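Local coordinates for protein CEP104 (Gallus gallus, PDB 5JO8) that probably binds tubulin or microtubules through its TOG domain, as part of the interaction network of a centriolar protein, at residues S101-S106 and R151-K156; G138-T143 and M191-L196; S35-V40 and A44-A49; Y65-E70 and R81-A86; Y253-P256 and S260-K263. One frame throughout, in Å; residues are numbered along the deposited sequence.

How the contacts relate
From the N terminus, contact 3 closes the short turn between helix 35-41 and helix 43-49. Contact 4 follows in series and joins helices 54-69 and 77-94. The two touch: Val-40 packs on Met-83 and Ala-86, and Ala-37 on Ala-86. Contacts 1 and 2 come next and cross along the chain, since their segments alternate. Contact 1 joins helices 100-121 and 148-163. Contact 2 joins helices 125-142 and 187-204. They pack together through Phe-103, Arg-142, Thr-143, Arg-151, Ala-154, Ala-155 and Leu-196. Contact 5 closes a short turn within the connection after helix 247-253. Its centre is about 57 Å from that of contact 3, on the opposite side of the chain's centre.

Contact 1: residues S101-S106 and R151-K156; sequences SVFQAS and RIVAAK
Val-153 CG1 meets two side chains of segment 101-106. It lies at the edge of the Phe-103 ring, in its plane, 3.9 Å from CE2. It also touches the amide end of Gln-104, with NE2 3.4 Å from Val-153 CG1. This is packing; no hydrogen bond joins the two segments. The side chains of Phe-103 and Val-153 lie alongside, pointing opposite ways. Ala-154 adds a looser touch, its CB 4.4 Å from Phe-103 CZ.

Torsions explain the reach. Phe-103 holds CG anti to the backbone N (chi1 180°), which carries the ring across to the other helix. Gln-104 leaves its CA less directly, and a bend at chi2 (-67°) brings the amide to Val-153. Within the first helix, Ser-106 OG donates to the backbone O of Phe-103 at 2.7 Å, so this buried hydroxyl is satisfied locally. Phe-103 also makes a cation-pi contact with Arg-142.

Helices 100-121 and 148-163 run almost parallel here, at 5°, but their axes stay 12.2 Å apart. The Phe-103 ring and the Gln-104 side chain span most of that width. Such a side-by-side row of helices fits the stacked HEAT-like architecture of TOG domains. Helix 54-69 packs on Ser-101 and Val-102, while helix 187-204 meets Arg-151 through His-188 and Ser-192.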
# COMPACT_ATOMS: atom_id res chain seq x y z
N SER A 101 1.85 12.53 -13.98
CA SER A 101 2.86 13.44 -13.44
C SER A 101 2.49 13.87 -12.03
O SER A 101 3.36 14.02 -11.16
CB SER A 101 3.08 14.66 -14.34
OG SER A 101 1.94 15.48 -14.36
N VAL A 102 1.19 14.05 -11.78
CA VAL A 102 0.74 14.44 -10.44
C VAL A 102 0.90 13.28 -9.47
O VAL A 102 1.40 13.45 -8.35
CB VAL A 102 -0.71 14.94 -10.45
CG1 VAL A 102 -1.14 15.37 -9.05
CG2 VAL A 102 -0.86 16.10 -11.43
N PHE A 103 0.48 12.10 -9.89
CA PHE A 103 0.62 10.89 -9.09
C PHE A 103 2.10 10.66 -8.74
O PHE A 103 2.44 10.38 -7.58
CB PHE A 103 0.04 9.69 -9.86
CG PHE A 103 0.14 8.38 -9.13
CD1 PHE A 103 -0.65 8.12 -8.01
CD2 PHE A 103 0.99 7.39 -9.58
CE1 PHE A 103 -0.56 6.91 -7.35
CE2 PHE A 103 1.08 6.17 -8.92
CZ PHE A 103 0.30 5.93 -7.81
N GLN A 104 2.98 10.79 -9.73
CA GLN A 104 4.40 10.58 -9.51
C GLN A 104 4.98 11.61 -8.53
O GLN A 104 5.84 11.28 -7.72
CB GLN A 104 5.17 10.60 -10.83
CG GLN A 104 4.93 9.37 -11.70
CD GLN A 104 5.47 8.10 -11.08
OE1 GLN A 104 6.46 8.12 -10.34
NE2 GLN A 104 4.84 6.98 -11.39
N ALA A 105 4.53 12.86 -8.62
CA ALA A 105 5.02 13.87 -7.69
C ALA A 105 4.59 13.49 -6.29
O ALA A 105 5.35 13.69 -5.33
CB ALA A 105 4.51 15.25 -8.07
N SER A 106 3.40 12.90 -6.14
CA SER A 106 2.94 12.50 -4.81
C SER A 106 3.81 11.37 -4.25
O SER A 106 4.12 11.35 -3.05
CB SER A 106 1.46 12.13 -4.80
OG SER A 106 1.25 10.80 -5.24
N ARG A 151 -1.29 -0.04 -12.62
CA ARG A 151 -1.34 -1.11 -11.62
C ARG A 151 0.06 -1.54 -11.23
O ARG A 151 0.34 -1.80 -10.06
CB ARG A 151 -2.08 -2.34 -12.17
CG ARG A 151 -3.55 -2.11 -12.44
CD ARG A 151 -4.28 -3.44 -12.57
NE ARG A 151 -3.79 -4.28 -13.68
CZ ARG A 151 -4.23 -4.20 -14.93
NH1 ARG A 151 -5.17 -3.33 -15.25
NH2 ARG A 151 -3.75 -5.01 -15.86
N ILE A 152 0.94 -1.60 -12.21
CA ILE A 152 2.31 -2.01 -12.00
C ILE A 152 3.08 -0.95 -11.23
O ILE A 152 3.81 -1.26 -10.31
CB ILE A 152 3.00 -2.36 -13.33
CG1 ILE A 152 2.36 -3.61 -13.95
CG2 ILE A 152 4.50 -2.55 -13.12
CD1 ILE A 152 2.72 -3.81 -15.41
N VAL A 153 2.91 0.31 -11.63
CA VAL A 153 3.57 1.42 -10.94
C VAL A 153 3.20 1.40 -9.48
O VAL A 153 4.08 1.45 -8.61
CB VAL A 153 3.22 2.77 -11.58
CG1 VAL A 153 3.66 3.91 -10.67
CG2 VAL A 153 3.89 2.89 -12.93
N ALA A 154 1.91 1.32 -9.20
CA ALA A 154 1.45 1.39 -7.82
C ALA A 154 1.92 0.17 -7.03
O ALA A 154 2.36 0.29 -5.89
CB ALA A 154 -0.08 1.52 -7.77
N ALA A 155 1.84 -1.02 -7.61
CA ALA A 155 2.24 -2.21 -6.88
C ALA A 155 3.74 -2.20 -6.60
O ALA A 155 4.17 -2.59 -5.52
CB ALA A 155 1.84 -3.47 -7.64
N LYS A 156 4.53 -1.73 -7.56
CA LYS A 156 5.98 -1.66 -7.39
C LYS A 156 6.34 -0.67 -6.29
O LYS A 156 7.25 -0.92 -5.51
CB LYS A 156 6.69 -1.26 -8.69
CG LYS A 156 6.81 -2.38 -9.72
CD LYS A 156 7.70 -1.96 -10.88
CE LYS A 156 7.88 -3.09 -11.88
NZ LYS A 156 8.72 -2.68 -13.04

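Contact 2: residues G138-T143 and M191-L196; sequences GLLSRT and MSRVEL
The two backbones come close at Thr-143 and at Ser-192 of helix 187-204, whose CA atoms are 5.9 Å apart. Ser-192 OG donates a hydrogen bond of 2.6 Å to Thr-143 O. The donor is tilted 26° from the carbonyl plane. The hydroxyl also lies within bonding distance of His-188 O, one turn back in its own helix, so its single proton must be shared between the two carbonyls or alternate. The packing beside the bond is tight: Thr-143 CB lies 3.5 Å from Ser-192 CB, closer than usual for carbons.

Thr-143 turns its own hydroxyl back. OG1 sits between the backbone N and the carbonyl carbon (chi1 73°), and from there it donates to Leu-140 O at 2.6 Å, in the carbonyl plane and on a lone pair. The backbone bonds made by Thr-143 N are weak.

The contact joins two helices of the TOG domain that are well separated in the chain, and it lies near the middle of the array. Helix 148-163 comes between them in sequence and packs on Leu-139 and Leu-140 through Ile-158.

Further along, the contact is apolar. Leu-140 CD2 meets Leu-196 CD1 at 3.9 Å, the two side chains meeting at a slant. Both also touch Leu-177. Arg-193 CD passes Leu-140 CD2 at 4.5 Å. Its guanidinium group is engaged elsewhere: NH1 bonds to Leu-177 O and Gln-179 O, and NH2 to Leu-180 O.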
# COMPACT_ATOMS: atom_id res chain seq x y z
N GLY A 138 -4.89 4.14 -0.20
CA GLY A 138 -5.02 4.77 -1.50
C GLY A 138 -4.12 4.15 -2.55
O GLY A 138 -4.51 4.01 -3.72
N LEU A 139 -2.90 3.79 -2.16
CA LEU A 139 -1.96 3.17 -3.10
C LEU A 139 -2.52 1.83 -3.54
O LEU A 139 -2.47 1.48 -4.73
CB LEU A 139 -0.59 2.98 -2.45
CG LEU A 139 0.18 4.28 -2.22
CD1 LEU A 139 1.31 4.02 -1.26
CD2 LEU A 139 0.71 4.82 -3.55
N LEU A 140 -3.08 1.10 -2.59
CA LEU A 140 -3.68 -0.20 -2.91
C LEU A 140 -4.85 -0.04 -3.88
O LEU A 140 -5.03 -0.87 -4.77
CB LEU A 140 -4.09 -0.96 -1.65
CG LEU A 140 -2.90 -1.71 -1.06
CD1 LEU A 140 -3.22 -2.19 0.35
CD2 LEU A 140 -2.51 -2.89 -1.94
N SER A 141 -5.66 1.00 -3.68
CA SER A 141 -6.77 1.27 -4.59
C SER A 141 -6.30 1.42 -6.04
O SER A 141 -6.96 0.95 -6.95
CB SER A 141 -7.54 2.51 -4.16
OG SER A 141 -8.35 2.24 -3.03
N ARG A 142 -5.16 2.08 -6.24
CA ARG A 142 -4.66 2.33 -7.58
C ARG A 142 -4.18 1.04 -8.25
O ARG A 142 -4.10 0.96 -9.46
CB ARG A 142 -3.52 3.36 -7.59
CG ARG A 142 -3.87 4.71 -6.94
CD ARG A 142 -5.19 5.30 -7.43
NE ARG A 142 -5.28 5.41 -8.88
CZ ARG A 142 -4.77 6.41 -9.60
NH1 ARG A 142 -4.11 7.40 -9.01
NH2 ARG A 142 -4.92 6.42 -10.92
N THR A 143 -3.86 0.02 -7.45
CA THR A 143 -3.49 -1.28 -8.03
C THR A 143 -4.70 -1.97 -8.66
O THR A 143 -4.56 -3.02 -9.28
CB THR A 143 -2.82 -2.23 -7.01
OG1 THR A 143 -3.79 -2.73 -6.09
CG2 THR A 143 -1.67 -1.54 -6.28
N MET A 191 -6.34 -9.40 -8.12
CA MET A 191 -5.13 -9.94 -8.72
C MET A 191 -3.89 -9.23 -8.18
O MET A 191 -2.90 -9.87 -7.84
CB MET A 191 -5.17 -9.81 -10.24
CG MET A 191 -5.94 -10.92 -10.93
SD MET A 191 -5.23 -12.53 -10.58
CE MET A 191 -3.58 -12.34 -11.26
N SER A 192 -3.95 -7.91 -8.11
CA SER A 192 -2.83 -7.13 -7.60
C SER A 192 -2.54 -7.50 -6.16
O SER A 192 -1.38 -7.61 -5.76
CB SER A 192 -3.14 -5.64 -7.68
OG SER A 192 -3.12 -5.19 -9.02
N ARG A 193 -3.60 -7.72 -5.39
CA ARG A 193 -3.41 -8.06 -3.99
C ARG A 193 -2.76 -9.42 -3.81
O ARG A 193 -1.80 -9.55 -3.05
CB ARG A 193 -4.71 -7.98 -3.20
CG ARG A 193 -4.48 -8.07 -1.70
CD ARG A 193 -4.66 -6.72 -0.99
NE ARG A 193 -6.07 -6.49 -0.70
CZ ARG A 193 -6.74 -7.11 0.27
NH1 ARG A 193 -6.13 -7.99 1.04
NH2 ARG A 193 -8.03 -6.85 0.45
N VAL A 194 -3.24 -10.45 -4.51
CA VAL A 194 -2.62 -11.76 -4.35
C VAL A 194 -1.18 -11.76 -4.85
O VAL A 194 -0.31 -12.42 -4.28
CB VAL A 194 -3.46 -12.91 -4.93
CG1 VAL A 194 -4.72 -13.08 -4.13
CG2 VAL A 194 -3.80 -12.65 -6.41
N GLU A 195 -0.92 -11.02 -5.93
CA GLU A 195 0.43 -10.97 -6.47
C GLU A 195 1.38 -10.24 -5.53
O GLU A 195 2.54 -10.64 -5.40
CB GLU A 195 0.43 -10.31 -7.85
CG GLU A 195 -0.25 -11.13 -8.92
CD GLU A 195 -0.31 -10.37 -10.24
OE1 GLU A 195 -0.33 -9.12 -10.21
OE2 GLU A 195 -0.33 -11.03 -11.29
N LEU A 196 0.90 -9.18 -4.89
CA LEU A 196 1.70 -8.45 -3.90
C LEU A 196 2.09 -9.34 -2.72
O LEU A 196 3.25 -9.35 -2.29
CB LEU A 196 0.97 -7.21 -3.39
CG LEU A 196 1.20 -5.97 -4.24
CD1 LEU A 196 0.22 -4.87 -3.89
CD2 LEU A 196 2.63 -5.47 -4.06

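Contact 3: residues S35-V40 and A44-A49; sequences SPAIEV and ALVSGA
Two short consecutive helices, 35-41 and 43-49, fold against each other near the N-terminal end of the TOG domain, and Val-46 packs on Ala-37 and Ile-38 where they meet. The CA atoms of Ile-38 and Val-46 are 6.2 Å apart. Val-46 points at the other helix and presents its CG2 methyl, which chi1 of 173° sets anti to the carbonyl carbon. This methyl lies 3.9 Å from Ile-38 CG1 and 4.1 Å from Ala-37 CB. It also approaches the backbone, with Val-46 CG2 3.9 Å from Ala-37 O.

Ile-38 comes in from the flank, and its side chain is set nearly perpendicular to that of Val-46. Its CG1 touches three carbons of the valine: CB, CG1 and CG2. Other parts of the chain complete the setting. Leu-26 packs on Ile-38, and Ala-34 on Val-46. Helix 77-94 meets Val-40 and Leu-45.

No hydrogen bond or salt bridge crosses between these segments. The contact is made by two branched aliphatic side chains and one alanine methyl, so its hold comes from dispersion and from the removal of apolar surface from water.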
# COMPACT_ATOMS: atom_id res chain seq x y z
N SER A 35 -7.68 23.12 6.17
CA SER A 35 -7.21 24.15 7.11
C SER A 35 -5.81 23.91 7.67
O SER A 35 -4.98 24.82 7.65
CB SER A 35 -8.22 24.40 8.24
OG SER A 35 -9.24 25.29 7.84
N PRO A 36 -5.53 22.70 8.19
CA PRO A 36 -4.18 22.48 8.73
C PRO A 36 -3.10 22.63 7.66
O PRO A 36 -2.04 23.18 7.94
CB PRO A 36 -4.23 21.04 9.24
CG PRO A 36 -5.67 20.79 9.51
CD PRO A 36 -6.40 21.53 8.44
N ALA A 37 -3.38 22.14 6.45
CA ALA A 37 -2.47 22.29 5.32
C ALA A 37 -2.30 23.76 4.92
O ALA A 37 -1.20 24.18 4.59
CB ALA A 37 -2.95 21.47 4.13
N ILE A 38 -3.39 24.52 4.96
CA ILE A 38 -3.35 25.95 4.65
C ILE A 38 -2.51 26.68 5.69
O ILE A 38 -1.70 27.54 5.36
CB ILE A 38 -4.76 26.53 4.54
CG1 ILE A 38 -5.45 26.03 3.27
CG2 ILE A 38 -4.72 28.06 4.54
CD1 ILE A 38 -6.96 26.17 3.30
N GLU A 39 -2.68 26.28 6.95
CA GLU A 39 -1.91 26.86 8.05
C GLU A 39 -0.41 26.66 7.87
O GLU A 39 0.39 27.50 8.27
CB GLU A 39 -2.35 26.24 9.38
CG GLU A 39 -2.93 27.25 10.34
CD GLU A 39 -3.57 26.61 11.55
OE1 GLU A 39 -3.89 25.40 11.49
OE2 GLU A 39 -3.76 27.32 12.56
N VAL A 40 -0.04 25.54 7.26
CA VAL A 40 1.36 25.19 7.09
C VAL A 40 1.94 25.76 5.80
O VAL A 40 3.05 26.29 5.79
CB VAL A 40 1.55 23.65 7.15
CG1 VAL A 40 2.97 23.26 6.77
CG2 VAL A 40 1.20 23.13 8.52
N ALA A 44 -2.35 29.75 -1.25
CA ALA A 44 -1.96 29.73 -2.66
C ALA A 44 -1.49 28.34 -3.09
O ALA A 44 -1.93 27.81 -4.11
CB ALA A 44 -0.87 30.77 -2.94
N LEU A 45 -0.61 27.74 -2.29
CA LEU A 45 -0.11 26.40 -2.59
C LEU A 45 -1.25 25.39 -2.56
O LEU A 45 -1.35 24.55 -3.46
CB LEU A 45 1.00 25.99 -1.61
CG LEU A 45 1.68 24.64 -1.88
CD1 LEU A 45 3.13 24.69 -1.39
CD2 LEU A 45 0.93 23.49 -1.21
N VAL A 46 -2.08 25.44 -1.52
CA VAL A 46 -3.17 24.47 -1.40
C VAL A 46 -4.16 24.62 -2.55
O VAL A 46 -4.65 23.63 -3.10
CB VAL A 46 -3.84 24.54 -0.01
CG1 VAL A 46 -5.08 23.66 0.04
CG2 VAL A 46 -2.85 24.13 1.06
N SER A 47 -4.45 25.86 -2.93
CA SER A 47 -5.30 26.10 -4.09
C SER A 47 -4.72 25.44 -5.33
O SER A 47 -5.46 24.90 -6.16
CB SER A 47 -5.49 27.61 -4.32
OG SER A 47 -6.18 28.19 -3.22
N GLY A 48 -3.39 25.50 -5.47
CA GLY A 48 -2.73 24.79 -6.56
C GLY A 48 -2.96 23.29 -6.49
O GLY A 48 -3.30 22.66 -7.49
N ALA A 49 -2.79 22.71 -5.31
CA ALA A 49 -3.00 21.27 -5.12
C ALA A 49 -4.43 20.83 -5.46
O ALA A 49 -4.65 19.69 -5.89
CB ALA A 49 -2.64 20.86 -3.69

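Contact 4: residues Y65-E70 and R81-A86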
# COMPACT_ATOMS: atom_id res chain seq x y z
N TYR A 65 7.50 19.40 -1.64
CA TYR A 65 8.75 18.66 -1.57
C TYR A 65 9.90 19.62 -1.27
O TYR A 65 10.70 19.38 -0.36
CB TYR A 65 9.00 17.93 -2.90
CG TYR A 65 10.40 17.39 -3.03
CD1 TYR A 65 11.43 18.20 -3.53
CD2 TYR A 65 10.72 16.09 -2.65
CE1 TYR A 65 12.71 17.74 -3.64
CE2 TYR A 65 12.02 15.62 -2.77
CZ TYR A 65 13.01 16.45 -3.27
OH TYR A 65 14.30 16.01 -3.38
N LYS A 66 9.99 20.70 -2.03
CA LYS A 66 11.03 21.69 -1.78
C LYS A 66 10.97 22.31 -0.38
O LYS A 66 11.99 22.44 0.30
CB LYS A 66 10.98 22.80 -2.83
CG LYS A 66 12.04 23.87 -2.64
CD LYS A 66 12.07 24.79 -3.84
CE LYS A 66 13.02 25.95 -3.62
NZ LYS A 66 14.43 25.50 -3.52
N LYS A 67 9.77 22.69 0.06
CA LYS A 67 9.61 23.33 1.37
C LYS A 67 10.07 22.39 2.50
O LYS A 67 10.81 22.80 3.40
CB LYS A 67 8.16 23.78 1.59
CG LYS A 67 7.91 24.50 2.92
CD LYS A 67 8.56 25.86 2.94
CE LYS A 67 8.32 26.58 4.26
NZ LYS A 67 6.87 26.77 4.53
N LEU A 68 9.65 21.13 2.45
CA LEU A 68 10.08 20.18 3.47
C LEU A 68 11.58 19.88 3.41
O LEU A 68 12.22 19.83 4.46
CB LEU A 68 9.28 18.88 3.38
CG LEU A 68 7.99 18.87 4.20
CD1 LEU A 68 6.95 19.79 3.59
CD2 LEU A 68 7.43 17.44 4.32
N MET A 69 12.14 19.70 2.20
CA MET A 69 13.56 19.39 2.05
C MET A 69 14.45 20.51 2.60
O MET A 69 15.55 20.26 3.09
CB MET A 69 13.92 19.12 0.58
CG MET A 69 13.52 17.73 0.08
SD MET A 69 14.45 16.42 0.90
CE MET A 69 16.09 16.72 0.24
N GLU A 70 13.96 21.74 2.53
CA GLU A 70 14.78 22.88 2.91
C GLU A 70 14.57 23.34 4.36
O GLU A 70 15.20 24.30 4.80
CB GLU A 70 14.60 24.03 1.92
CG GLU A 70 15.14 23.67 0.54
CD GLU A 70 14.98 24.76 -0.50
OE1 GLU A 70 14.30 25.77 -0.21
OE2 GLU A 70 15.53 24.60 -1.61
N ARG A 81 6.48 18.38 12.70
CA ARG A 81 5.40 17.38 12.70
C ARG A 81 4.18 17.89 11.96
O ARG A 81 3.61 17.18 11.13
CB ARG A 81 4.96 17.03 14.13
CG ARG A 81 5.80 16.01 14.87
CD ARG A 81 5.17 15.68 16.24
NE ARG A 81 5.23 16.79 17.20
CZ ARG A 81 6.25 17.01 18.04
NH1 ARG A 81 7.31 16.21 18.02
NH2 ARG A 81 6.22 18.04 18.88
N ASN A 82 3.76 19.11 12.26
CA ASN A 82 2.60 19.69 11.60
C ASN A 82 2.81 19.77 10.09
O ASN A 82 1.89 19.55 9.31
CB ASN A 82 2.29 21.08 12.16
CG ASN A 82 1.84 21.03 13.59
OD1 ASN A 82 1.36 20.00 14.07
ND2 ASN A 82 1.98 22.15 14.29
N MET A 83 4.03 20.09 9.68
CA MET A 83 4.34 20.16 8.27
C MET A 83 4.25 18.79 7.61
O MET A 83 3.74 18.67 6.50
CB MET A 83 5.72 20.76 8.06
CG MET A 83 6.02 21.05 6.61
SD MET A 83 7.55 21.98 6.44
CE MET A 83 7.19 23.42 7.44
N LEU A 84 4.75 17.76 8.30
CA LEU A 84 4.65 16.40 7.79
C LEU A 84 3.18 16.03 7.65
O LEU A 84 2.78 15.46 6.64
CB LEU A 84 5.34 15.40 8.73
CG LEU A 84 5.21 13.91 8.35
CD1 LEU A 84 6.41 13.15 8.84
CD2 LEU A 84 3.93 13.27 8.89
N ARG A 85 2.38 16.31 8.68
CA ARG A 85 0.99 15.92 8.62
C ARG A 85 0.26 16.63 7.49
O ARG A 85 -0.55 16.02 6.78
CB ARG A 85 0.31 16.18 9.97
CG ARG A 85 0.99 15.49 11.14
CD ARG A 85 0.82 13.99 11.10
NE ARG A 85 1.37 13.31 12.28
CZ ARG A 85 0.64 12.79 13.26
NH1 ARG A 85 -0.68 12.87 13.23
NH2 ARG A 85 1.24 12.20 14.29
N ALA A 86 0.57 17.90 7.28
CA ALA A 86 -0.06 18.65 6.20
C ALA A 86 0.38 18.11 4.83
O ALA A 86 -0.42 18.05 3.89
CB ALA A 86 0.27 20.14 6.32
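Lys-67 and Leu-68 on helix 54-69 pack against Met-83 on helix 77-94, the next helix along this all-helical TOG domain. Just before them, Tyr-65 packs within its own helix and reaches helix 100-121: Met-69 CG lies 3.6 Å above one face of the ring, offset toward its rim, and Lys-108 of helix 100-121 makes a cation-pi contact with it.

Lys-67 comes next. Its exposed side chain starts toward the other helix, and the aliphatic CG passes 4.3 Å from Met-83 SD.

Leu-68 carries the main part of the contact. It is buried and points at helix 77-94, with its CA 7.5 Å from that of Met-83. The two side chains run side by side with opposite headings. Met-83 runs out straight through its first two torsions, with CG anti to the backbone N (chi1 -171°), then bends at chi3 (-58°). Phe-41 packs on Leu-68 and Val-40 on Met-83, so helix 35-41 closes one side of the pair.

Met-69 turns to helix 100-121, touching Met-112 and Gln-116. Between the two segments the packing is tightest at one methyl: Leu-68 CD1 lies 3.4 Å from Met-83 CG and 3.6 Å from Met-83 SD.

Contact 5: residues Y253-P256 and S260-K263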
# COMPACT_ATOMS: atom_id res chain seq x y z
N TYR A 253 -4.24 -26.76 8.89
CA TYR A 253 -5.10 -25.60 8.69
C TYR A 253 -6.27 -25.95 7.79
O TYR A 253 -7.42 -25.55 8.05
CB TYR A 253 -4.29 -24.45 8.08
CG TYR A 253 -5.00 -23.11 8.16
CD1 TYR A 253 -4.86 -22.30 9.28
CD2 TYR A 253 -5.82 -22.66 7.13
CE1 TYR A 253 -5.52 -21.08 9.37
CE2 TYR A 253 -6.49 -21.44 7.21
CZ TYR A 253 -6.32 -20.66 8.34
OH TYR A 253 -6.97 -19.45 8.44
N LEU A 254 -5.97 -26.67 6.72
CA LEU A 254 -6.93 -26.92 5.66
C LEU A 254 -7.93 -27.96 6.10
O LEU A 254 -7.69 -28.69 7.07
CB LEU A 254 -6.19 -27.38 4.40
CG LEU A 254 -5.30 -26.31 3.77
CD1 LEU A 254 -4.32 -26.94 2.80
CD2 LEU A 254 -6.14 -25.25 3.05
N PRO A 255 -9.08 -28.02 5.40
CA PRO A 255 -10.00 -29.13 5.61
C PRO A 255 -9.30 -30.44 5.33
O PRO A 255 -8.34 -30.46 4.55
CB PRO A 255 -11.10 -28.87 4.57
CG PRO A 255 -10.48 -27.93 3.56
CD PRO A 255 -9.57 -27.07 4.37
N PRO A 256 -9.77 -31.53 5.95
CA PRO A 256 -9.11 -32.82 5.71
C PRO A 256 -9.36 -33.35 4.30
O PRO A 256 -10.41 -33.10 3.70
CB PRO A 256 -9.71 -33.73 6.78
CG PRO A 256 -10.99 -33.08 7.18
CD PRO A 256 -10.81 -31.61 6.98
N SER A 260 -14.85 -36.80 -0.98
CA SER A 260 -15.93 -35.85 -1.17
C SER A 260 -15.39 -34.47 -1.54
O SER A 260 -15.89 -33.81 -2.46
CB SER A 260 -16.80 -35.77 0.09
OG SER A 260 -17.82 -34.80 -0.06
N ILE A 261 -14.35 -34.05 -0.84
CA ILE A 261 -13.81 -32.71 -1.06
C ILE A 261 -13.11 -32.59 -2.41
O ILE A 261 -13.03 -31.51 -2.99
CB ILE A 261 -12.92 -32.24 0.11
CG1 ILE A 261 -12.89 -30.71 0.16
CG2 ILE A 261 -11.51 -32.81 -0.01
CD1 ILE A 261 -12.03 -30.17 1.27
N ARG A 262 -12.61 -33.72 -2.93
CA ARG A 262 -11.94 -33.73 -4.23
C ARG A 262 -12.91 -33.56 -5.40
O ARG A 262 -12.48 -33.39 -6.54
CB ARG A 262 -11.12 -35.01 -4.39
CG ARG A 262 -9.80 -34.96 -3.66
CD ARG A 262 -9.24 -36.35 -3.37
NE ARG A 262 -7.90 -36.25 -2.79
CZ ARG A 262 -6.79 -36.16 -3.51
NH1 ARG A 262 -6.86 -36.17 -4.84
NH2 ARG A 262 -5.61 -36.06 -2.90
N LYS A 263 -14.21 -33.60 -5.11
CA LYS A 263 -15.22 -33.32 -6.13
C LYS A 263 -15.15 -31.85 -6.55
O LYS A 263 -15.61 -31.48 -7.63
CB LYS A 263 -16.62 -33.67 -5.63
CG LYS A 263 -16.81 -35.14 -5.29
CD LYS A 263 -18.17 -35.37 -4.63
CE LYS A 263 -18.31 -36.79 -4.09
NZ LYS A 263 -19.53 -36.96 -3.25
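The ring of Pro-255 receives the end of Ile-261 at its CB and CG atoms. Ile-261 CD1 lies 3.6 Å from Pro-255 CG and 3.7 Å from Pro-255 CB, and the two side chains meet at roughly 90°. The CB of Pro-256 points away from the other segment, and the residue takes part through its carbonyl.

The contact lies within the surface connection between helices 247-253 and 265-276, at the C-terminal end of the helical array, and closes a short turn in it. Segment 253-256 has no regular helix or strand. From Leu-254 the chain is extended, and Pro-255 and Pro-256 have polyproline-II-like angles, with psi near 150°. Segment 260-263 has helix-like backbone angles but is not a regular helix; Lys-263 N bonds to Ser-260 O at 3.1 Å.

Ile-261 spans the gap with an extended chain. CG1 is anti to the backbone N (chi1 -156°), and chi2 of -179° stretches CD1 toward the proline ring. Tyr-267 of helix 265-276 touches both Pro-255 and Ile-261 and so packs on the pair. The loop is also held by polar groups: Ile-261 N bonds to Asp-258 OD1, and Arg-262 forms salt bridges with Asp-257 and Asp-272.

The other branch of the isoleucine meets the carbonyl of the second proline, with Ile-261 CG2 3.9 Å from Pro-256 O.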